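Local structure of bifunctional cytochrome P450/NADPH--P450 reductase (7F3H) at residues I82-F91 with N256-A267. The protein probably hydroxylates its substrates at a haem iron, as a self-sufficient cytochrome P450 whose own reductase part supplies electrons from NADPH. Residues are numbered along the deposited sequence; the frame is centred on the assembly and turned at random.
Sequences IRNLGGDGLF and NIRYQVMTFLIA. With HEM (protoporphyrin IX containing Fe), chain E; SO4 (sulfate ion), chain G.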
ATOM      1  N   ILE A  82      -1.513  -6.538 -14.062  1.00 36.31           N
ATOM      2  CA  ILE A  82      -0.752  -6.847 -12.840  1.00 31.99           C
ATOM      3  C   ILE A  82      -0.785  -8.345 -12.574  1.00 28.99           C
ATOM      4  O   ILE A  82       0.137  -8.904 -11.952  1.00 27.40           O
ATOM      5  CB  ILE A  82      -1.252  -6.023 -11.613  1.00 31.29           C
ATOM      6  CG1 ILE A  82      -0.363  -6.254 -10.400  1.00 29.53           C
ATOM      7  CG2 ILE A  82      -2.662  -6.398 -11.178  1.00 32.03           C
ATOM      8  CD1 ILE A  82       1.072  -5.759 -10.600  1.00 43.93           C
ATOM      9  N   ARG A  83      -1.825  -9.028 -13.064  1.00 27.83           N
ATOM     10  CA  ARG A  83      -1.870 -10.479 -12.938  1.00 32.27           C
ATOM     11  C   ARG A  83      -0.730 -11.168 -13.684  1.00 32.64           C
ATOM     12  O   ARG A  83      -0.366 -12.289 -13.310  1.00 32.49           O
ATOM     13  CB  ARG A  83      -3.217 -11.030 -13.421  1.00 36.85           C
ATOM     14  CG  ARG A  83      -3.381 -12.540 -13.112  1.00 40.69           C
ATOM     15  CD  ARG A  83      -4.802 -13.026 -13.279  1.00 37.26           C
ATOM     16  NE  ARG A  83      -4.882 -14.479 -13.163  1.00 41.68           N
ATOM     17  CZ  ARG A  83      -5.833 -15.130 -12.492  1.00 44.60           C
ATOM     18  NH1 ARG A  83      -6.800 -14.456 -11.865  1.00 40.39           N
ATOM     19  NH2 ARG A  83      -5.833 -16.458 -12.460  1.00 38.52           N
ATOM     20  N   ASN A  84      -0.151 -10.526 -14.717  1.00 29.10           N
ATOM     21  CA  ASN A  84       0.985 -11.112 -15.434  1.00 32.60           C
ATOM     22  C   ASN A  84       2.064 -11.580 -14.485  1.00 31.98           C
ATOM     23  O   ASN A  84       2.748 -12.574 -14.754  1.00 39.74           O
ATOM     24  CB  ASN A  84       1.640 -10.108 -16.388  1.00 30.01           C
ATOM     25  CG  ASN A  84       0.793  -9.774 -17.569  1.00 27.88           C
ATOM     26  OD1 ASN A  84      -0.062 -10.559 -17.979  1.00 34.63           O
ATOM     27  ND2 ASN A  84       1.032  -8.607 -18.147  1.00 28.43           N
ATOM     28  N   LEU A  85       2.195 -10.919 -13.355  1.00 31.08           N
ATOM     29  CA  LEU A  85       3.131 -11.355 -12.346  1.00 35.81           C
ATOM     30  C   LEU A  85       2.497 -11.739 -11.018  1.00 35.29           C
ATOM     31  O   LEU A  85       3.138 -12.455 -10.238  1.00 31.62           O
ATOM     32  CB  LEU A  85       4.266 -10.306 -12.241  1.00 36.80           C
ATOM     33  CG  LEU A  85       4.233  -8.823 -11.871  1.00 45.35           C
ATOM     34  CD1 LEU A  85       5.577  -8.215 -11.455  1.00 35.50           C
ATOM     35  CD2 LEU A  85       3.871  -8.147 -13.219  1.00 32.78           C
ATOM     36  N   GLY A  86       1.221 -11.433 -10.797  1.00 30.74           N
ATOM     37  CA  GLY A  86       0.587 -11.926  -9.581  1.00 34.26           C
ATOM     38  C   GLY A  86      -0.035 -13.315  -9.641  1.00 35.52           C
ATOM     39  O   GLY A  86      -0.221 -13.961  -8.604  1.00 30.57           O
ATOM     40  N   GLY A  87      -0.396 -13.749 -10.856  1.00 33.69           N
ATOM     41  CA  GLY A  87      -1.056 -15.013 -11.110  1.00 30.45           C
ATOM     42  C   GLY A  87      -2.375 -15.092 -10.379  1.00 38.57           C
ATOM     43  O   GLY A  87      -3.108 -14.103 -10.233  1.00 38.34           O
ATOM     44  N   ASP A  88      -2.668 -16.267  -9.839  1.00 33.96           N
ATOM     45  CA  ASP A  88      -3.848 -16.405  -9.009  1.00 36.92           C
ATOM     46  C   ASP A  88      -3.475 -16.346  -7.531  1.00 31.17           C
ATOM     47  O   ASP A  88      -4.022 -17.076  -6.705  1.00 33.35           O
ATOM     48  CB  ASP A  88      -4.634 -17.670  -9.368  1.00 30.12           C
ATOM     49  CG  ASP A  88      -3.834 -18.939  -9.233  1.00 36.55           C
ATOM     50  OD1 ASP A  88      -2.683 -18.911  -8.736  1.00 40.42           O
ATOM     51  OD2 ASP A  88      -4.374 -19.990  -9.647  1.00 41.82           O
ATOM     52  N   GLY A  89      -2.489 -15.529  -7.210  1.00 30.60           N
ATOM     53  CA  GLY A  89      -2.290 -15.087  -5.844  1.00 30.64           C
ATOM     54  C   GLY A  89      -3.462 -14.246  -5.378  1.00 27.74           C
ATOM     55  O   GLY A  89      -4.391 -13.941  -6.130  1.00 25.15           O
ATOM     56  N   LEU A  90      -3.422 -13.904  -4.078  1.00 26.19           N
ATOM     57  CA  LEU A  90      -4.562 -13.273  -3.411  1.00 23.61           C
ATOM     58  C   LEU A  90      -4.944 -11.933  -4.030  1.00 31.17           C
ATOM     59  O   LEU A  90      -6.119 -11.547  -3.982  1.00 31.09           O
ATOM     60  CB  LEU A  90      -4.239 -13.060  -1.943  1.00 27.11           C
ATOM     61  CG  LEU A  90      -4.263 -14.339  -1.133  1.00 27.40           C
ATOM     62  CD1 LEU A  90      -3.912 -14.045   0.308  1.00 25.89           C
ATOM     63  CD2 LEU A  90      -5.633 -14.948  -1.269  1.00 24.82           C
ATOM     64  N   PHE A  91      -3.974 -11.183  -4.586  1.00 28.19           N
ATOM     65  CA  PHE A  91      -4.276  -9.821  -5.008  1.00 24.44           C
ATOM     66  C   PHE A  91      -4.901  -9.813  -6.388  1.00 27.87           C
ATOM     67  O   PHE A  91      -5.752  -8.963  -6.681  1.00 25.77           O
ATOM     68  CB  PHE A  91      -3.012  -8.965  -4.998  1.00 22.15           C
ATOM     69  CG  PHE A  91      -3.241  -7.492  -5.277  1.00 27.41           C
ATOM     70  CD1 PHE A  91      -3.627  -6.619  -4.261  1.00 30.58           C
ATOM     71  CD2 PHE A  91      -3.018  -6.963  -6.549  1.00 28.70           C
ATOM     72  CE1 PHE A  91      -3.800  -5.249  -4.517  1.00 29.86           C
ATOM     73  CE2 PHE A  91      -3.200  -5.603  -6.807  1.00 30.08           C
ATOM     74  CZ  PHE A  91      -3.599  -4.746  -5.791  1.00 25.38           C
ATOM     75  N   ASN A 256       1.263 -21.849  -7.116  1.00 31.92           N
ATOM     76  CA  ASN A 256       0.522 -20.838  -6.379  1.00 38.13           C
ATOM     77  C   ASN A 256       1.331 -20.266  -5.217  1.00 37.76           C
ATOM     78  O   ASN A 256       1.166 -19.091  -4.879  1.00 37.17           O
ATOM     79  CB  ASN A 256      -0.816 -21.392  -5.892  1.00 39.19           C
ATOM     80  CG  ASN A 256      -1.734 -20.294  -5.392  1.00 42.00           C
ATOM     81  OD1 ASN A 256      -1.729 -19.960  -4.190  1.00 35.71           O
ATOM     82  ND2 ASN A 256      -2.513 -19.704  -6.313  1.00 33.07           N
ATOM     83  N   ILE A 257       2.163 -21.082  -4.552  1.00 34.88           N
ATOM     84  CA  ILE A 257       3.064 -20.538  -3.533  1.00 32.83           C
ATOM     85  C   ILE A 257       3.983 -19.470  -4.126  1.00 29.63           C
ATOM     86  O   ILE A 257       4.219 -18.412  -3.519  1.00 30.55           O
ATOM     87  CB  ILE A 257       3.883 -21.656  -2.878  1.00 34.49           C
ATOM     88  CG1 ILE A 257       2.976 -22.570  -2.062  1.00 41.59           C
ATOM     89  CG2 ILE A 257       4.991 -21.058  -2.030  1.00 30.52           C
ATOM     90  CD1 ILE A 257       3.653 -23.855  -1.608  1.00 40.52           C
ATOM     91  N   ARG A 258       4.558 -19.744  -5.298  1.00 31.99           N
ATOM     92  CA  ARG A 258       5.418 -18.725  -5.895  1.00 36.43           C
ATOM     93  C   ARG A 258       4.604 -17.475  -6.187  1.00 33.49           C
ATOM     94  O   ARG A 258       5.065 -16.351  -5.931  1.00 30.81           O
ATOM     95  CB  ARG A 258       6.126 -19.236  -7.158  1.00 31.89           C
ATOM     96  CG  ARG A 258       6.199 -18.171  -8.227  1.00 34.93           C
ATOM     97  CD  ARG A 258       7.028 -18.546  -9.412  1.00 37.50           C
ATOM     98  NE  ARG A 258       6.419 -19.508 -10.335  1.00 42.70           N
ATOM     99  CZ  ARG A 258       5.506 -19.201 -11.257  1.00 42.76           C
ATOM    100  NH1 ARG A 258       5.062 -17.972 -11.360  1.00 41.75           N
ATOM    101  NH2 ARG A 258       5.019 -20.130 -12.075  1.00 47.33           N
ATOM    102  N   TYR A 259       3.378 -17.664  -6.705  1.00 29.99           N
ATOM    103  CA  TYR A 259       2.478 -16.542  -6.954  1.00 30.17           C
ATOM    104  C   TYR A 259       2.231 -15.728  -5.683  1.00 31.95           C
ATOM    105  O   TYR A 259       2.284 -14.491  -5.711  1.00 31.77           O
ATOM    106  CB  TYR A 259       1.167 -17.061  -7.519  1.00 31.60           C
ATOM    107  CG  TYR A 259       1.225 -17.324  -8.991  1.00 43.66           C
ATOM    108  CD1 TYR A 259       2.070 -16.581  -9.821  1.00 37.57           C
ATOM    109  CD2 TYR A 259       0.425 -18.304  -9.578  1.00 42.20           C
ATOM    110  CE1 TYR A 259       2.118 -16.828 -11.184  1.00 35.22           C
ATOM    111  CE2 TYR A 259       0.476 -18.541 -10.945  1.00 41.60           C
ATOM    112  CZ  TYR A 259       1.317 -17.802 -11.730  1.00 37.54           C
ATOM    113  OH  TYR A 259       1.345 -18.043 -13.073  1.00 49.66           O
ATOM    114  N   GLN A 260       2.035 -16.398  -4.548  1.00 28.23           N
ATOM    115  CA  GLN A 260       1.829 -15.671  -3.298  1.00 30.75           C
ATOM    116  C   GLN A 260       3.086 -14.903  -2.901  1.00 31.75           C
ATOM    117  O   GLN A 260       2.997 -13.761  -2.430  1.00 26.98           O
ATOM    118  CB  GLN A 260       1.416 -16.618  -2.163  1.00 31.49           C
ATOM    119  CG  GLN A 260       0.130 -17.449  -2.393  1.00 35.12           C
ATOM    120  CD  GLN A 260      -1.094 -16.643  -2.824  1.00 35.22           C
ATOM    121  OE1 GLN A 260      -1.168 -15.416  -2.639  1.00 36.01           O
ATOM    122  NE2 GLN A 260      -2.069 -17.339  -3.413  1.00 34.06           N
ATOM    123  N   VAL A 261       4.266 -15.518  -3.053  1.00 29.01           N
ATOM    124  CA  VAL A 261       5.506 -14.794  -2.748  1.00 32.55           C
ATOM    125  C   VAL A 261       5.618 -13.531  -3.607  1.00 28.14           C
ATOM    126  O   VAL A 261       5.886 -12.417  -3.106  1.00 27.64           O
ATOM    127  CB  VAL A 261       6.726 -15.718  -2.913  1.00 32.75           C
ATOM    128  CG1 VAL A 261       8.015 -14.891  -2.996  1.00 24.45           C
ATOM    129  CG2 VAL A 261       6.755 -16.731  -1.773  1.00 24.26           C
ATOM    130  N   MET A 262       5.396 -13.686  -4.916  1.00 26.75           N
ATOM    131  CA  MET A 262       5.396 -12.529  -5.809  1.00 29.89           C
ATOM    132  C   MET A 262       4.378 -11.490  -5.341  1.00 31.67           C
ATOM    133  O   MET A 262       4.656 -10.293  -5.359  1.00 31.32           O
ATOM    134  CB  MET A 262       5.092 -12.954  -7.249  1.00 29.49           C
ATOM    135  CG  MET A 262       6.189 -13.762  -7.964  1.00 29.11           C
ATOM    136  SD  MET A 262       7.804 -12.979  -7.918  1.00 40.67           S
ATOM    137  CE  MET A 262       7.454 -11.353  -8.645  1.00 30.99           C
ATOM    138  N   THR A 263       3.215 -11.953  -4.867  1.00 32.02           N
ATOM    139  CA  THR A 263       2.124 -11.088  -4.430  1.00 29.31           C
ATOM    140  C   THR A 263       2.535 -10.264  -3.211  1.00 29.39           C
ATOM    141  O   THR A 263       2.297  -9.051  -3.157  1.00 28.14           O
ATOM    142  CB  THR A 263       0.886 -11.965  -4.140  1.00 32.18           C
ATOM    143  OG1 THR A 263       0.499 -12.643  -5.338  1.00 30.00           O
ATOM    144  CG2 THR A 263      -0.307 -11.151  -3.673  1.00 28.55           C
ATOM    145  N   PHE A 264       3.104 -10.922  -2.193  1.00 28.78           N
ATOM    146  CA  PHE A 264       3.672 -10.198  -1.050  1.00 26.61           C
ATOM    147  C   PHE A 264       4.553  -9.045  -1.509  1.00 30.80           C
ATOM    148  O   PHE A 264       4.460  -7.931  -0.972  1.00 30.61           O
ATOM    149  CB  PHE A 264       4.476 -11.126  -0.134  1.00 27.03           C
ATOM    150  CG  PHE A 264       3.707 -12.290   0.385  1.00 29.11           C
ATOM    151  CD1 PHE A 264       2.317 -12.288   0.391  1.00 31.43           C
ATOM    152  CD2 PHE A 264       4.374 -13.416   0.823  1.00 29.34           C
ATOM    153  CE1 PHE A 264       1.606 -13.398   0.831  1.00 30.79           C
ATOM    154  CE2 PHE A 264       3.674 -14.523   1.259  1.00 33.84           C
ATOM    155  CZ  PHE A 264       2.281 -14.507   1.273  1.00 28.79           C
ATOM    156  N   LEU A 265       5.397  -9.287  -2.527  1.00 29.73           N
ATOM    157  CA  LEU A 265       6.272  -8.216  -3.013  1.00 31.23           C
ATOM    158  C   LEU A 265       5.505  -7.145  -3.792  1.00 32.08           C
ATOM    159  O   LEU A 265       5.822  -5.948  -3.700  1.00 32.22           O
ATOM    160  CB  LEU A 265       7.347  -8.798  -3.912  1.00 33.52           C
ATOM    161  CG  LEU A 265       8.350  -9.654  -3.151  1.00 38.35           C
ATOM    162  CD1 LEU A 265       8.942 -10.738  -4.126  1.00 33.92           C
ATOM    163  CD2 LEU A 265       9.396  -8.736  -2.544  1.00 26.24           C
ATOM    164  N   ILE A 266       4.547  -7.566  -4.619  1.00 30.46           N
ATOM    165  CA  ILE A 266       3.772  -6.631  -5.431  1.00 28.93           C
ATOM    166  C   ILE A 266       3.020  -5.671  -4.530  1.00 33.09           C
ATOM    167  O   ILE A 266       3.171  -4.446  -4.624  1.00 38.06           O
ATOM    168  CB  ILE A 266       2.785  -7.392  -6.340  1.00 33.32           C
ATOM    169  CG1 ILE A 266       3.502  -8.312  -7.329  1.00 30.90           C
ATOM    170  CG2 ILE A 266       1.797  -6.418  -7.001  1.00 26.47           C
ATOM    171  CD1 ILE A 266       4.733  -7.701  -7.887  1.00 32.37           C
ATOM    172  N   ALA A 267       2.273  -6.232  -3.576  1.00 33.97           N
ATOM    173  CA  ALA A 267       1.290  -5.550  -2.755  1.00 30.10           C
ATOM    174  C   ALA A 267       1.895  -4.998  -1.475  1.00 33.21           C
ATOM    175  O   ALA A 267       1.241  -4.213  -0.780  1.00 30.95           O
ATOM    176  CB  ALA A 267       0.134  -6.513  -2.410  1.00 22.37           C
TER
HETATM  177  CHA HEM E 601      -4.929  -5.912  -0.546  1.00 23.29           C
HETATM  178  CHB HEM E 601      -0.712  -7.762   1.006  1.00 25.55           C
HETATM  179  CHC HEM E 601       0.524  -3.395   2.784  1.00 27.38           C
HETATM  180  CHD HEM E 601      -3.554  -1.498   0.974  1.00 21.49           C
HETATM  181  C1A HEM E 601      -3.904  -6.784  -0.274  1.00 25.76           C
HETATM  182  C2A HEM E 601      -3.849  -8.169  -0.692  1.00 29.25           C
HETATM  183  C3A HEM E 601      -2.706  -8.709  -0.240  1.00 25.52           C
HETATM  184  C4A HEM E 601      -1.955  -7.649   0.415  1.00 24.07           C
HETATM  185  CMA HEM E 601      -2.238 -10.173  -0.442  1.00 19.69           C
HETATM  186  CAA HEM E 601      -4.993  -8.889  -1.422  1.00 26.97           C
HETATM  187  CBA HEM E 601      -5.869  -9.554  -0.354  1.00 26.10           C
HETATM  188  CGA HEM E 601      -7.005 -10.377  -0.963  1.00 31.28           C
HETATM  189  O1A HEM E 601      -7.179 -11.531  -0.483  1.00 29.44           O
HETATM  190  O2A HEM E 601      -7.676  -9.994  -1.969  1.00 26.62           O
HETATM  191  C1B HEM E 601      -0.017  -6.765   1.660  1.00 24.15           C
HETATM  192  C2B HEM E 601       1.263  -6.904   2.343  1.00 23.56           C
HETATM  193  C3B HEM E 601       1.566  -5.705   2.871  1.00 23.47           C
HETATM  194  C4B HEM E 601       0.533  -4.764   2.477  1.00 28.11           C
HETATM  195  CMB HEM E 601       2.032  -8.234   2.481  1.00 18.29           C
HETATM  196  CAB HEM E 601       2.820  -5.223   3.634  1.00 25.68           C
HETATM  197  CBB HEM E 601       3.926  -5.947   3.819  1.00 35.04           C
HETATM  198  C1C HEM E 601      -0.462  -2.485   2.442  1.00 26.63           C
HETATM  199  C2C HEM E 601      -0.525  -1.065   2.814  1.00 28.38           C
HETATM  200  C3C HEM E 601      -1.664  -0.593   2.272  1.00 24.07           C
HETATM  201  C4C HEM E 601      -2.351  -1.658   1.607  1.00 21.28           C
HETATM  202  CMC HEM E 601       0.553  -0.291   3.629  1.00 25.84           C
HETATM  203  CAC HEM E 601      -2.305   0.787   2.301  1.00 27.07           C
HETATM  204  CBC HEM E 601      -1.762   1.802   2.956  1.00 35.57           C
HETATM  205  C1D HEM E 601      -4.281  -2.522   0.400  1.00 23.81           C
HETATM  206  C2D HEM E 601      -5.554  -2.380  -0.302  1.00 24.60           C
HETATM  207  C3D HEM E 601      -5.911  -3.599  -0.702  1.00 22.22           C
HETATM  208  C4D HEM E 601      -4.898  -4.555  -0.303  1.00 24.65           C
HETATM  209  CMD HEM E 601      -6.362  -1.075  -0.532  1.00 17.46           C
HETATM  210  CAD HEM E 601      -7.178  -3.905  -1.479  1.00 21.13           C
HETATM  211  CBD HEM E 601      -6.766  -3.716  -2.914  1.00 21.33           C
HETATM  212  CGD HEM E 601      -7.934  -3.837  -3.833  1.00 27.53           C
HETATM  213  O1D HEM E 601      -7.640  -4.062  -5.032  1.00 28.68           O
HETATM  214  O2D HEM E 601      -9.121  -3.714  -3.385  1.00 30.36           O
HETATM  215  NA  HEM E 601      -2.719  -6.500   0.369  1.00 23.77           N
HETATM  216  NB  HEM E 601      -0.437  -5.461   1.772  1.00 23.11           N
HETATM  217  NC  HEM E 601      -1.589  -2.798   1.692  1.00 21.14           N
HETATM  218  ND  HEM E 601      -3.918  -3.859   0.380  1.00 20.20           N
HETATM  219 FE   HEM E 601      -2.266  -4.657   1.139  1.00 28.73          FE
HETATM  220  S   SO4 G 603      -2.897 -18.029 -14.346  1.00 88.23           S
HETATM  221  O1  SO4 G 603      -1.807 -18.784 -15.001  1.00 67.95           O
HETATM  222  O2  SO4 G 603      -2.580 -16.571 -14.282  1.00 55.16           O
HETATM  223  O3  SO4 G 603      -4.137 -18.225 -15.122  1.00 73.62           O
HETATM  224  O4  SO4 G 603      -3.114 -18.600 -12.993  1.00 54.03           O
HETATM  225  O   HOH W   1      -1.649 -11.528  -6.605  1.00 25.99           O
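Gly87 covers one face of the Tyr259 ring, its CA 3.5 Å above the ring centroid and almost on the normal, a CH-pi contact. The Asp88 carboxylate is nearly perpendicular to this ring, its OD1 near the ring's CD2, while the Phe91 ring directs an edge at haem CHA. Gly87 suits its place twice over: its phi is positive as the chain leaves helix 80-86, and a CB would collide with the tyrosine. At Gly89, too, a side chain would strike Thr263. Were Tyr259 an alanine, the face under Gly87 CA would be lost, and the type II' turn from Gly86 to Gly89 is likely to settle less firmly on helix 254-285. Asn256, its amide swung away from the backbone N (chi1 -168°), brings ND2 to Asp88 O at 3.1 Å and, in a weaker bond, to Asp88 OD1. Asn256 OD1 accepts from Gln260 NE2 at 2.8 Å, which orients the glutamine amide; Gln260 OE1 receives Leu90 N in its carbonyl plane, on a lone pair, at 3.1 Å. Thr263 OG1 donates to Tyr259 O and accepts from a water weakly bonded to Phe91 N. Ile266 spreads CG2 to Ile82 and CD1 to Leu85. The amides of Asn256 and Gln260 thus meet backbone polar groups in and just after the turn, tying it to the long distal P450 helix just where Leu90, Phe91, Thr263 and Ala267 line the haem pocket.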